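Local coordinates for fibronectin type III domain-containing protein (Simiduia agarivorans, PDB 6P2K) that probably cleaves the glucan backbone of xyloglucan-type polysaccharides, its family 74 glycoside hydrolase module forming this chain and carrying bound zinc ions, at residues 156-167 with 181-189; 415-423 with 443-451. All blocks are in the same frame, centred on the assembly; numbering follows the deposited sequence.

After strand 7-8, which pairs with 765-770, the chain runs through the N-terminal seven-bladed propeller. Interaction 1 closes a short loop there: residues 156-167, the crossing from outer strand 152-155 to inner strand 166-171, come back against 181-189, the turn between the second and third strands of the blade just entered. Further on, in the C-terminal propeller, interaction 2 closes a 19-residue loop between hairpin 415-423 and residues 443-451, which lead into the inner strand of the following blade. The loops follow in series, neither nesting nor crossing; the nearest atoms of interactions 1 and 2 are about 21 Å apart. Each ties a blade-to-blade connection to a hairpin, one in either propeller.

Interaction 1. Residues 156-167 with 181-189; sequences FDSNSSTDRNVY and LGSNKGVYK
Phe-156 turns the edge of its ring, CD1 foremost, to the middle of the Tyr-188 face in an edge-to-face pair with centroids 4.9 Å apart. Leu-181 covers a face of the Phe-156 ring by a CH-pi contact, CD2 standing 3.9 Å from the centroid. Beside these rings Lys-185 bends at chi2 and chi4 and runs alongside Asp-163 O, CD and CE both touching it, to bring NZ to Asp-157. The Lys-185 NZ to Asp-157 OD1 salt bridge is modelled at 2.4 Å, so short that the length is doubtful; Gly-137 O is a second partner of NZ. One residue earlier, the amide of Asn-184 spans two groups. Its ND2 donates to Asp-163 OD1 (2.7 Å), from above the carboxylate plane, and to Tyr-167 OH (3.1 Å), while Lys-212 bonds both that hydroxyl and Asn-184 OD1. Asn-165 N reaches the same Asp-163 oxygen from the opposite face of the carboxylate, closing an Asx turn that holds it. Asn-165 O in turn takes Asn-184 N (3.0 Å) and Ser-183 OG (2.8 Å). Ser-183 OG, swung opposite the backbone N (chi1 168°), also accepts from Lys-185 N, an ST turn that shapes the 183-186 corner. Tyr-167 N bonds Gly-182 O as the antiparallel strands begin. The contact packs the crossing from strand 152-155 to 166-171 on the second-to-third-strand turn of the blade it enters, in a seven-bladed beta-propeller.

Interaction 2. Residues 415-423 with 443-451; sequences QGQADNGLM and FNLSDVQAV
The contact belongs to the junction of two consecutive propeller blades, where the turn of hairpin 415-423 meets the start of the next blade's inner strand. Val-448 is the wedge: CG2 lies 3.4 Å from Gly-421 C and 3.6 Å from Leu-422 CD2, while CG1 rests on Gly-416 CA. CG1 is anti to the backbone N (chi1 -179°), which spreads the two methyls over both arms of the hairpin. Leu-422 and Leu-445 run side by side, their CD1 atoms 4.0 Å apart. Val-448 N donates to Gln-417 O (3.0 Å). Close backbone approach relies on glycines: a beta carbon on Gly-416 would collide with Val-448 O, and one on Gly-421 with Leu-445 O. Strands 415-417 and 447-451 approach at 130°, as pieces of separate blade sheets, and a classic beta bulge sets Ser-446 and Asp-447 together opposite Thr-467 within the second blade. Gly-416 also bonds through its backbone to Asp-405, a zinc ligand. Between the turn and the strand, a water accepts from Asp-419 N (2.9 Å) and donates to Asp-447 OD2 (2.7 Å), an oxygen also bonded to Tyr-404 OH. Gln-449 NE2 donates to Asp-447 OD1 on the syn side of the carboxylate. A leucine in place of Asp-447 would probably leave the bridging water and the Tyr-404 hydroxyl without their mate and the Gln-449 amide able to turn. Asp-419 OD1 is itself held by Gly-471 N, and Ser-446 OG bonds Gly-469 O, both in the loop beyond Thr-467.

Interaction 1. Residues 156-167 with 181-189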
ATOM      1  N   PHE B 156      44.006  34.851 -50.057  1.00 70.07           N
ATOM      2  CA  PHE B 156      44.273  33.653 -50.838  1.00 71.20           C
ATOM      3  C   PHE B 156      43.148  33.295 -51.802  1.00 72.16           C
ATOM      4  O   PHE B 156      43.276  32.309 -52.537  1.00 79.08           O
ATOM      5  CB  PHE B 156      44.581  32.456 -49.921  1.00 69.11           C
ATOM      6  CG  PHE B 156      43.487  32.119 -48.942  1.00 64.77           C
ATOM      7  CD1 PHE B 156      42.467  31.246 -49.289  1.00 63.43           C
ATOM      8  CD2 PHE B 156      43.498  32.650 -47.663  1.00 61.84           C
ATOM      9  CE1 PHE B 156      41.469  30.927 -48.386  1.00 66.98           C
ATOM     10  CE2 PHE B 156      42.504  32.334 -46.755  1.00 65.38           C
ATOM     11  CZ  PHE B 156      41.488  31.470 -47.118  1.00 65.15           C
ATOM     12  N   ASP B 157      42.061  34.063 -51.828  1.00 71.90           N
ATOM     13  CA  ASP B 157      41.022  33.892 -52.836  1.00 73.47           C
ATOM     14  C   ASP B 157      40.320  35.227 -53.029  1.00 81.93           C
ATOM     15  O   ASP B 157      39.921  35.866 -52.051  1.00 81.17           O
ATOM     16  CB  ASP B 157      40.018  32.803 -52.437  1.00 70.55           C
ATOM     17  CG  ASP B 157      38.908  32.635 -53.459  1.00 72.28           C
ATOM     18  OD1 ASP B 157      37.883  33.341 -53.350  1.00 72.00           O
ATOM     19  OD2 ASP B 157      39.065  31.802 -54.378  1.00 82.34           O
ATOM     20  N   SER B 158      40.175  35.642 -54.289  1.00 84.65           N
ATOM     21  CA  SER B 158      39.676  36.972 -54.613  1.00 85.92           C
ATOM     22  C   SER B 158      38.161  37.043 -54.724  1.00 86.66           C
ATOM     23  O   SER B 158      37.604  38.147 -54.722  1.00 88.18           O
ATOM     24  CB  SER B 158      40.288  37.458 -55.930  1.00 90.22           C
ATOM     25  OG  SER B 158      41.628  37.017 -56.062  1.00 92.17           O
ATOM     26  N   ASN B 159      37.484  35.903 -54.819  1.00 85.97           N
ATOM     27  CA  ASN B 159      36.052  35.910 -55.069  1.00 87.76           C
ATOM     28  C   ASN B 159      35.283  36.296 -53.811  1.00 84.86           C
ATOM     29  O   ASN B 159      35.450  35.681 -52.753  1.00 81.10           O
ATOM     30  CB  ASN B 159      35.602  34.540 -55.565  1.00 78.15           C
ATOM     31  CG  ASN B 159      34.276  34.596 -56.277  1.00 83.17           C
ATOM     32  OD1 ASN B 159      33.565  35.598 -56.207  1.00 84.73           O
ATOM     33  ND2 ASN B 159      33.927  33.517 -56.966  1.00 83.84           N
ATOM     34  N   SER B 160      34.441  37.321 -53.928  1.00 86.47           N
ATOM     35  CA  SER B 160      33.537  37.718 -52.856  1.00 85.66           C
ATOM     36  C   SER B 160      32.164  37.072 -52.978  1.00 85.51           C
ATOM     37  O   SER B 160      31.315  37.278 -52.105  1.00 85.66           O
ATOM     38  CB  SER B 160      33.392  39.244 -52.819  1.00 89.58           C
ATOM     39  OG  SER B 160      32.952  39.752 -54.066  1.00 93.21           O
ATOM     40  N   SER B 161      31.920  36.302 -54.035  1.00 85.17           N
ATOM     41  CA  SER B 161      30.673  35.563 -54.170  1.00 84.17           C
ATOM     42  C   SER B 161      30.620  34.330 -53.280  1.00 77.44           C
ATOM     43  O   SER B 161      29.555  33.712 -53.161  1.00 75.87           O
ATOM     44  CB  SER B 161      30.478  35.144 -55.633  1.00 88.33           C
ATOM     45  OG  SER B 161      31.404  34.133 -56.020  1.00 90.57           O
ATOM     46  N   THR B 162      31.742  33.959 -52.664  1.00 73.83           N
ATOM     47  CA  THR B 162      31.953  32.627 -52.114  1.00 70.53           C
ATOM     48  C   THR B 162      32.221  32.655 -50.615  1.00 65.10           C
ATOM     49  O   THR B 162      32.752  33.629 -50.074  1.00 65.00           O
ATOM     50  CB  THR B 162      33.125  31.944 -52.804  1.00 73.53           C
ATOM     51  OG1 THR B 162      34.269  32.799 -52.713  1.00 78.01           O
ATOM     52  CG2 THR B 162      32.798  31.650 -54.269  1.00 76.96           C
ATOM     53  N   ASP B 163      31.887  31.542 -49.959  1.00 63.88           N
ATOM     54  CA  ASP B 163      32.019  31.434 -48.509  1.00 58.78           C
ATOM     55  C   ASP B 163      33.485  31.297 -48.115  1.00 55.27           C
ATOM     56  O   ASP B 163      34.204  30.441 -48.642  1.00 55.90           O
ATOM     57  CB  ASP B 163      31.204  30.244 -48.003  1.00 59.18           C
ATOM     58  CG  ASP B 163      31.192  30.136 -46.490  1.00 57.01           C
ATOM     59  OD1 ASP B 163      32.265  29.911 -45.893  1.00 54.80           O
ATOM     60  OD2 ASP B 163      30.104  30.292 -45.896  1.00 55.28           O
ATOM     61  N   ARG B 164      33.914  32.125 -47.161  1.00 56.64           N
ATOM     62  CA  ARG B 164      35.319  32.285 -46.810  1.00 57.33           C
ATOM     63  C   ARG B 164      35.676  31.652 -45.472  1.00 54.87           C
ATOM     64  O   ARG B 164      36.794  31.849 -44.989  1.00 50.37           O
ATOM     65  CB  ARG B 164      35.678  33.771 -46.792  1.00 58.73           C
ATOM     66  CG  ARG B 164      35.094  34.493 -45.597  1.00 53.35           C
ATOM     67  CD  ARG B 164      34.823  35.961 -45.860  1.00 55.31           C
ATOM     68  NE  ARG B 164      33.880  36.497 -44.881  1.00 57.28           N
ATOM     69  CZ  ARG B 164      34.214  36.875 -43.650  1.00 55.87           C
ATOM     70  NH1 ARG B 164      35.475  36.780 -43.245  1.00 56.48           N
ATOM     71  NH2 ARG B 164      33.291  37.346 -42.822  1.00 54.58           N
ATOM     72  N   ASN B 165      34.760  30.896 -44.870  1.00 52.41           N
ATOM     73  CA  ASN B 165      34.989  30.315 -43.552  1.00 47.98           C
ATOM     74  C   ASN B 165      36.207  29.399 -43.567  1.00 48.57           C
ATOM     75  O   ASN B 165      36.271  28.452 -44.355  1.00 52.45           O
ATOM     76  CB  ASN B 165      33.744  29.545 -43.111  1.00 47.27           C
ATOM     77  CG  ASN B 165      33.747  29.210 -41.632  1.00 46.17           C
ATOM     78  OD1 ASN B 165      34.658  29.587 -40.898  1.00 40.17           O
ATOM     79  ND2 ASN B 165      32.719  28.497 -41.188  1.00 44.43           N
ATOM     80  N   VAL B 166      37.178  29.689 -42.704  1.00 46.15           N
ATOM     81  CA  VAL B 166      38.358  28.850 -42.529  1.00 47.02           C
ATOM     82  C   VAL B 166      38.161  28.004 -41.280  1.00 46.44           C
ATOM     83  O   VAL B 166      37.781  28.522 -40.221  1.00 45.07           O
ATOM     84  CB  VAL B 166      39.643  29.689 -42.427  1.00 49.53           C
ATOM     85  CG1 VAL B 166      40.839  28.789 -42.150  1.00 50.19           C
ATOM     86  CG2 VAL B 166      39.855  30.487 -43.702  1.00 48.59           C
ATOM     87  N   TYR B 167      38.417  26.703 -41.398  1.00 45.44           N
ATOM     88  CA  TYR B 167      38.177  25.769 -40.307  1.00 41.55           C
ATOM     89  C   TYR B 167      39.441  25.390 -39.545  1.00 40.56           C
ATOM     90  O   TYR B 167      39.400  25.286 -38.315  1.00 39.28           O
ATOM     91  CB  TYR B 167      37.493  24.507 -40.840  1.00 40.11           C
ATOM     92  CG  TYR B 167      36.100  24.772 -41.364  1.00 42.21           C
ATOM     93  CD1 TYR B 167      35.051  25.049 -40.496  1.00 40.96           C
ATOM     94  CD2 TYR B 167      35.834  24.756 -42.728  1.00 44.92           C
ATOM     95  CE1 TYR B 167      33.776  25.296 -40.971  1.00 42.24           C
ATOM     96  CE2 TYR B 167      34.560  25.001 -43.214  1.00 43.39           C
ATOM     97  CZ  TYR B 167      33.536  25.271 -42.332  1.00 41.79           C
ATOM     98  OH  TYR B 167      32.269  25.517 -42.806  1.00 43.88           O
ATOM     99  N   LEU B 181      45.805  25.478 -44.867  1.00 57.59           N
ATOM    100  CA  LEU B 181      44.535  25.863 -44.273  1.00 51.01           C
ATOM    101  C   LEU B 181      43.405  25.108 -44.958  1.00 53.16           C
ATOM    102  O   LEU B 181      43.469  24.803 -46.153  1.00 55.25           O
ATOM    103  CB  LEU B 181      44.283  27.382 -44.359  1.00 54.19           C
ATOM    104  CG  LEU B 181      44.022  28.066 -45.704  1.00 56.65           C
ATOM    105  CD1 LEU B 181      42.546  28.045 -46.102  1.00 56.06           C
ATOM    106  CD2 LEU B 181      44.528  29.492 -45.628  1.00 56.03           C
ATOM    107  N   GLY B 182      42.369  24.809 -44.181  1.00 49.99           N
ATOM    108  CA  GLY B 182      41.191  24.145 -44.696  1.00 48.87           C
ATOM    109  C   GLY B 182      39.974  25.042 -44.624  1.00 49.19           C
ATOM    110  O   GLY B 182      39.619  25.528 -43.549  1.00 48.70           O
ATOM    111  N   SER B 183      39.326  25.270 -45.760  1.00 48.71           N
ATOM    112  CA  SER B 183      38.294  26.292 -45.837  1.00 51.66           C
ATOM    113  C   SER B 183      37.159  25.812 -46.728  1.00 49.59           C
ATOM    114  O   SER B 183      37.267  24.800 -47.422  1.00 50.49           O
ATOM    115  CB  SER B 183      38.866  27.615 -46.363  1.00 52.19           C
ATOM    116  OG  SER B 183      37.829  28.514 -46.706  1.00 52.92           O
ATOM    117  N   ASN B 184      36.052  26.554 -46.691  1.00 49.40           N
ATOM    118  CA  ASN B 184      35.028  26.375 -47.709  1.00 50.97           C
ATOM    119  C   ASN B 184      35.530  26.807 -49.081  1.00 60.41           C
ATOM    120  O   ASN B 184      34.921  26.451 -50.095  1.00 63.89           O
ATOM    121  CB  ASN B 184      33.759  27.147 -47.340  1.00 52.89           C
ATOM    122  CG  ASN B 184      32.982  26.491 -46.207  1.00 53.90           C
ATOM    123  OD1 ASN B 184      32.916  25.264 -46.107  1.00 54.90           O
ATOM    124  ND2 ASN B 184      32.392  27.312 -45.345  1.00 50.66           N
ATOM    125  N   LYS B 185      36.617  27.577 -49.135  1.00 59.64           N
ATOM    126  CA  LYS B 185      37.271  27.848 -50.409  1.00 63.71           C
ATOM    127  C   LYS B 185      37.879  26.577 -50.986  1.00 65.61           C
ATOM    128  O   LYS B 185      37.849  26.359 -52.204  1.00 72.22           O
ATOM    129  CB  LYS B 185      38.356  28.910 -50.223  1.00 65.29           C
ATOM    130  CG  LYS B 185      37.867  30.226 -49.644  1.00 64.67           C
ATOM    131  CD  LYS B 185      36.758  30.808 -50.501  1.00 66.65           C
ATOM    132  CE  LYS B 185      36.448  32.242 -50.115  1.00 65.57           C
ATOM    133  NZ  LYS B 185      37.029  33.221 -51.066  1.00 68.36           N
ATOM    134  N   GLY B 186      38.412  25.729 -50.125  1.00 58.89           N
ATOM    135  CA  GLY B 186      39.189  24.569 -50.489  1.00 58.63           C
ATOM    136  C   GLY B 186      40.422  24.502 -49.613  1.00 57.55           C
ATOM    137  O   GLY B 186      40.595  25.302 -48.691  1.00 59.35           O
ATOM    138  N   VAL B 187      41.290  23.535 -49.895  1.00 58.45           N
ATOM    139  CA  VAL B 187      42.534  23.386 -49.153  1.00 60.48           C
ATOM    140  C   VAL B 187      43.619  24.179 -49.864  1.00 65.47           C
ATOM    141  O   VAL B 187      43.874  23.969 -51.055  1.00 71.03           O
ATOM    142  CB  VAL B 187      42.926  21.907 -49.017  1.00 57.27           C
ATOM    143  CG1 VAL B 187      44.341  21.790 -48.486  1.00 57.63           C
ATOM    144  CG2 VAL B 187      41.955  21.201 -48.098  1.00 53.88           C
ATOM    145  N   TYR B 188      44.244  25.100 -49.139  1.00 62.61           N
ATOM    146  CA  TYR B 188      45.307  25.938 -49.666  1.00 67.01           C
ATOM    147  C   TYR B 188      46.600  25.641 -48.923  1.00 68.70           C
ATOM    148  O   TYR B 188      46.590  25.288 -47.740  1.00 68.06           O
ATOM    149  CB  TYR B 188      44.951  27.427 -49.547  1.00 63.90           C
ATOM    150  CG  TYR B 188      43.841  27.851 -50.483  1.00 68.22           C
ATOM    151  CD1 TYR B 188      42.524  27.491 -50.235  1.00 62.92           C
ATOM    152  CD2 TYR B 188      44.111  28.603 -51.621  1.00 70.68           C
ATOM    153  CE1 TYR B 188      41.509  27.864 -51.087  1.00 64.28           C
ATOM    154  CE2 TYR B 188      43.097  28.986 -52.481  1.00 70.26           C
ATOM    155  CZ  TYR B 188      41.798  28.613 -52.209  1.00 70.74           C
ATOM    156  OH  TYR B 188      40.780  28.987 -53.057  1.00 72.96           O
ATOM    157  N   LYS B 189      47.718  25.771 -49.629  1.00 71.25           N
ATOM    158  CA  LYS B 189      49.024  25.486 -49.058  1.00 70.45           C
ATOM    159  C   LYS B 189      49.962  26.657 -49.288  1.00 72.93           C
ATOM    160  O   LYS B 189      49.963  27.267 -50.361  1.00 72.76           O
ATOM    161  CB  LYS B 189      49.641  24.217 -49.653  1.00 71.07           C
ATOM    162  CG  LYS B 189      51.030  23.917 -49.102  1.00 71.22           C
ATOM    163  CD  LYS B 189      51.802  22.951 -49.982  1.00 72.69           C
ATOM    164  CE  LYS B 189      52.976  22.354 -49.222  1.00 72.76           C
ATOM    165  NZ  LYS B 189      53.558  21.172 -49.914  1.00 76.45           N
TER

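Interaction 2. Residues 415-423 with 443-451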
ATOM      1  N   GLN B 415      14.315  25.373 -12.344  1.00 17.58           N
ATOM      2  CA  GLN B 415      14.622  26.241 -13.474  1.00 17.99           C
ATOM      3  C   GLN B 415      13.877  25.723 -14.693  1.00 17.90           C
ATOM      4  O   GLN B 415      14.009  24.548 -15.048  1.00 19.35           O
ATOM      5  CB  GLN B 415      16.120  26.266 -13.785  1.00 19.41           C
ATOM      6  CG  GLN B 415      17.018  26.937 -12.779  1.00 17.86           C
ATOM      7  CD  GLN B 415      18.453  26.995 -13.281  1.00 20.16           C
ATOM      8  OE1 GLN B 415      18.712  27.456 -14.395  1.00 20.69           O
ATOM      9  NE2 GLN B 415      19.390  26.508 -12.471  1.00 13.95           N
ATOM     10  N   GLY B 416      13.092  26.590 -15.325  1.00 17.92           N
ATOM     11  CA  GLY B 416      12.516  26.260 -16.612  1.00 17.39           C
ATOM     12  C   GLY B 416      13.467  26.661 -17.719  1.00 17.96           C
ATOM     13  O   GLY B 416      13.817  27.839 -17.838  1.00 21.67           O
ATOM     14  N   GLN B 417      13.907  25.706 -18.530  1.00 17.17           N
ATOM     15  CA  GLN B 417      14.974  25.958 -19.485  1.00 16.91           C
ATOM     16  C   GLN B 417      14.538  25.608 -20.900  1.00 17.96           C
ATOM     17  O   GLN B 417      13.595  24.843 -21.120  1.00 18.85           O
ATOM     18  CB  GLN B 417      16.233  25.154 -19.124  1.00 14.55           C
ATOM     19  CG  GLN B 417      16.832  25.525 -17.771  1.00 16.98           C
ATOM     20  CD  GLN B 417      18.152  24.829 -17.506  1.00 17.16           C
ATOM     21  OE1 GLN B 417      18.626  24.037 -18.322  1.00 18.24           O
ATOM     22  NE2 GLN B 417      18.753  25.121 -16.359  1.00 14.37           N
ATOM     23  N   ALA B 418      15.243  26.197 -21.861  1.00 18.81           N
ATOM     24  CA  ALA B 418      15.215  25.711 -23.229  1.00 20.79           C
ATOM     25  C   ALA B 418      16.169  24.532 -23.359  1.00 16.65           C
ATOM     26  O   ALA B 418      17.159  24.430 -22.628  1.00 22.69           O
ATOM     27  CB  ALA B 418      15.602  26.821 -24.208  1.00 18.79           C
ATOM     28  N   ASP B 419      15.842  23.622 -24.279  1.00 16.20           N
ATOM     29  CA  ASP B 419      16.635  22.427 -24.563  1.00 19.76           C
ATOM     30  C   ASP B 419      16.638  21.415 -23.418  1.00 20.67           C
ATOM     31  O   ASP B 419      16.451  20.219 -23.659  1.00 19.83           O
ATOM     32  CB  ASP B 419      18.078  22.803 -24.922  1.00 23.02           C
ATOM     33  CG  ASP B 419      18.191  23.448 -26.289  1.00 24.24           C
ATOM     34  OD1 ASP B 419      17.427  23.059 -27.193  1.00 25.43           O
ATOM     35  OD2 ASP B 419      19.050  24.342 -26.457  1.00 28.02           O
ATOM     36  N   ASN B 420      16.858  21.864 -22.180  1.00 19.75           N
ATOM     37  CA  ASN B 420      16.993  20.961 -21.041  1.00 18.11           C
ATOM     38  C   ASN B 420      15.742  20.879 -20.173  1.00 19.22           C
ATOM     39  O   ASN B 420      15.744  20.137 -19.184  1.00 19.38           O
ATOM     40  CB  ASN B 420      18.187  21.374 -20.183  1.00 16.57           C
ATOM     41  CG  ASN B 420      19.441  21.594 -21.005  1.00 21.47           C
ATOM     42  OD1 ASN B 420      19.855  20.725 -21.774  1.00 20.95           O
ATOM     43  ND2 ASN B 420      20.049  22.762 -20.850  1.00 21.73           N
ATOM     44  N   GLY B 421      14.695  21.636 -20.495  1.00 18.73           N
ATOM     45  CA  GLY B 421      13.385  21.398 -19.901  1.00 16.43           C
ATOM     46  C   GLY B 421      13.315  21.635 -18.403  1.00 16.45           C
ATOM     47  O   GLY B 421      13.761  22.663 -17.883  1.00 16.98           O
ATOM     48  N   LEU B 422      12.714  20.677 -17.699  1.00 17.50           N
ATOM     49  CA  LEU B 422      12.466  20.776 -16.261  1.00 17.11           C
ATOM     50  C   LEU B 422      13.757  20.472 -15.513  1.00 16.41           C
ATOM     51  O   LEU B 422      14.133  19.310 -15.353  1.00 16.81           O
ATOM     52  CB  LEU B 422      11.361  19.810 -15.840  1.00 15.16           C
ATOM     53  CG  LEU B 422       9.999  19.891 -16.536  1.00 19.11           C
ATOM     54  CD1 LEU B 422       9.233  18.586 -16.368  1.00 15.83           C
ATOM     55  CD2 LEU B 422       9.180  21.057 -16.000  1.00 16.39           C
ATOM     56  N   MET B 423      14.433  21.516 -15.034  1.00 13.16           N
ATOM     57  CA  MET B 423      15.673  21.379 -14.272  1.00 13.69           C
ATOM     58  C   MET B 423      15.350  21.612 -12.800  1.00 16.76           C
ATOM     59  O   MET B 423      14.970  22.721 -12.411  1.00 20.01           O
ATOM     60  CB  MET B 423      16.724  22.369 -14.774  1.00 13.76           C
ATOM     61  CG  MET B 423      18.081  22.232 -14.111  1.00 17.49           C
ATOM     62  SD  MET B 423      18.910  20.693 -14.554  1.00 22.04           S
ATOM     63  CE  MET B 423      19.130  20.940 -16.316  1.00 23.02           C
ATOM     64  N   PHE B 443       9.066  11.240 -26.085  1.00 19.94           N
ATOM     65  CA  PHE B 443       8.328  12.421 -25.642  1.00 20.64           C
ATOM     66  C   PHE B 443       9.129  13.073 -24.521  1.00 20.89           C
ATOM     67  O   PHE B 443       9.160  12.572 -23.393  1.00 17.76           O
ATOM     68  CB  PHE B 443       6.922  12.028 -25.191  1.00 27.03           C
ATOM     69  CG  PHE B 443       6.107  13.168 -24.654  1.00 26.29           C
ATOM     70  CD1 PHE B 443       5.992  14.353 -25.360  1.00 27.58           C
ATOM     71  CD2 PHE B 443       5.433  13.041 -23.450  1.00 27.93           C
ATOM     72  CE1 PHE B 443       5.232  15.400 -24.867  1.00 29.92           C
ATOM     73  CE2 PHE B 443       4.675  14.081 -22.949  1.00 29.08           C
ATOM     74  CZ  PHE B 443       4.572  15.262 -23.659  1.00 30.10           C
ATOM     75  N   ASN B 444       9.787  14.188 -24.835  1.00 12.23           N
ATOM     76  CA  ASN B 444      10.673  14.868 -23.900  1.00 20.32           C
ATOM     77  C   ASN B 444      10.213  16.304 -23.703  1.00 18.96           C
ATOM     78  O   ASN B 444       9.994  17.030 -24.678  1.00 20.98           O
ATOM     79  CB  ASN B 444      12.120  14.838 -24.401  1.00 22.02           C
ATOM     80  CG  ASN B 444      12.643  13.424 -24.585  1.00 25.57           C
ATOM     81  OD1 ASN B 444      12.664  12.627 -23.647  1.00 24.09           O
ATOM     82  ND2 ASN B 444      13.079  13.114 -25.794  1.00 28.38           N
ATOM     83  N   LEU B 445      10.078  16.713 -22.443  1.00 16.05           N
ATOM     84  CA  LEU B 445       9.625  18.064 -22.109  1.00 18.04           C
ATOM     85  C   LEU B 445      10.838  18.991 -22.006  1.00 19.00           C
ATOM     86  O   LEU B 445      11.251  19.422 -20.929  1.00 15.83           O
ATOM     87  CB  LEU B 445       8.823  18.047 -20.813  1.00 18.66           C
ATOM     88  CG  LEU B 445       7.597  17.131 -20.780  1.00 19.68           C
ATOM     89  CD1 LEU B 445       7.026  17.051 -19.372  1.00 10.53           C
ATOM     90  CD2 LEU B 445       6.544  17.619 -21.764  1.00 17.01           C
ATOM     91  N   SER B 446      11.403  19.309 -23.169  1.00 17.39           N
ATOM     92  CA  SER B 446      12.687  19.997 -23.245  1.00 17.84           C
ATOM     93  C   SER B 446      12.578  21.520 -23.217  1.00 18.94           C
ATOM     94  O   SER B 446      13.616  22.191 -23.210  1.00 15.76           O
ATOM     95  CB  SER B 446      13.439  19.556 -24.505  1.00 20.24           C
ATOM     96  OG  SER B 446      12.558  19.381 -25.598  1.00 28.95           O
ATOM     97  N   ASP B 447      11.368  22.083 -23.182  1.00 16.24           N
ATOM     98  CA  ASP B 447      11.179  23.531 -23.191  1.00 18.20           C
ATOM     99  C   ASP B 447      10.154  23.908 -22.131  1.00 15.73           C
ATOM    100  O   ASP B 447       9.013  23.442 -22.180  1.00 16.03           O
ATOM    101  CB  ASP B 447      10.732  24.016 -24.574  1.00 20.72           C
ATOM    102  CG  ASP B 447      10.845  25.519 -24.729  1.00 21.33           C
ATOM    103  OD1 ASP B 447       9.863  26.224 -24.410  1.00 17.17           O
ATOM    104  OD2 ASP B 447      11.917  25.994 -25.167  1.00 22.82           O
ATOM    105  N   VAL B 448      10.560  24.753 -21.180  1.00 17.06           N
ATOM    106  CA  VAL B 448       9.745  25.090 -20.009  1.00 15.01           C
ATOM    107  C   VAL B 448       9.816  26.606 -19.823  1.00 18.33           C
ATOM    108  O   VAL B 448      10.692  27.124 -19.122  1.00 15.56           O
ATOM    109  CB  VAL B 448      10.205  24.355 -18.746  1.00 16.01           C
ATOM    110  CG1 VAL B 448       9.321  24.725 -17.562  1.00 15.95           C
ATOM    111  CG2 VAL B 448      10.189  22.848 -18.972  1.00 15.78           C
ATOM    112  N   GLN B 449       8.864  27.328 -20.419  1.00 16.26           N
ATOM    113  CA  GLN B 449       8.920  28.784 -20.466  1.00 16.19           C
ATOM    114  C   GLN B 449       8.328  29.471 -19.238  1.00 17.83           C
ATOM    115  O   GLN B 449       8.513  30.683 -19.084  1.00 20.13           O
ATOM    116  CB  GLN B 449       8.213  29.294 -21.730  1.00 15.51           C
ATOM    117  CG  GLN B 449       8.970  28.963 -23.014  1.00 17.67           C
ATOM    118  CD  GLN B 449       8.286  29.465 -24.277  1.00 20.79           C
ATOM    119  OE1 GLN B 449       7.614  30.496 -24.273  1.00 23.08           O
ATOM    120  NE2 GLN B 449       8.464  28.734 -25.372  1.00 20.91           N
ATOM    121  N   ALA B 450       7.639  28.745 -18.358  1.00 14.97           N
ATOM    122  CA  ALA B 450       7.032  29.371 -17.192  1.00 16.92           C
ATOM    123  C   ALA B 450       6.856  28.340 -16.085  1.00 17.15           C
ATOM    124  O   ALA B 450       6.449  27.206 -16.347  1.00 18.58           O
ATOM    125  CB  ALA B 450       5.679  30.005 -17.543  1.00 13.61           C
ATOM    126  N   VAL B 451       7.169  28.747 -14.851  1.00 12.63           N
ATOM    127  CA  VAL B 451       6.956  27.933 -13.659  1.00 14.33           C
ATOM    128  C   VAL B 451       6.412  28.824 -12.549  1.00 17.61           C
ATOM    129  O   VAL B 451       6.626  30.040 -12.544  1.00 15.23           O
ATOM    130  CB  VAL B 451       8.249  27.222 -13.189  1.00 14.82           C
ATOM    131  CG1 VAL B 451       8.661  26.137 -14.177  1.00 15.67           C
ATOM    132  CG2 VAL B 451       9.379  28.227 -12.996  1.00 13.70           C
TER
HETATM  133  O   HOH W   1      13.763  24.312 -26.142  1.00 14.89           O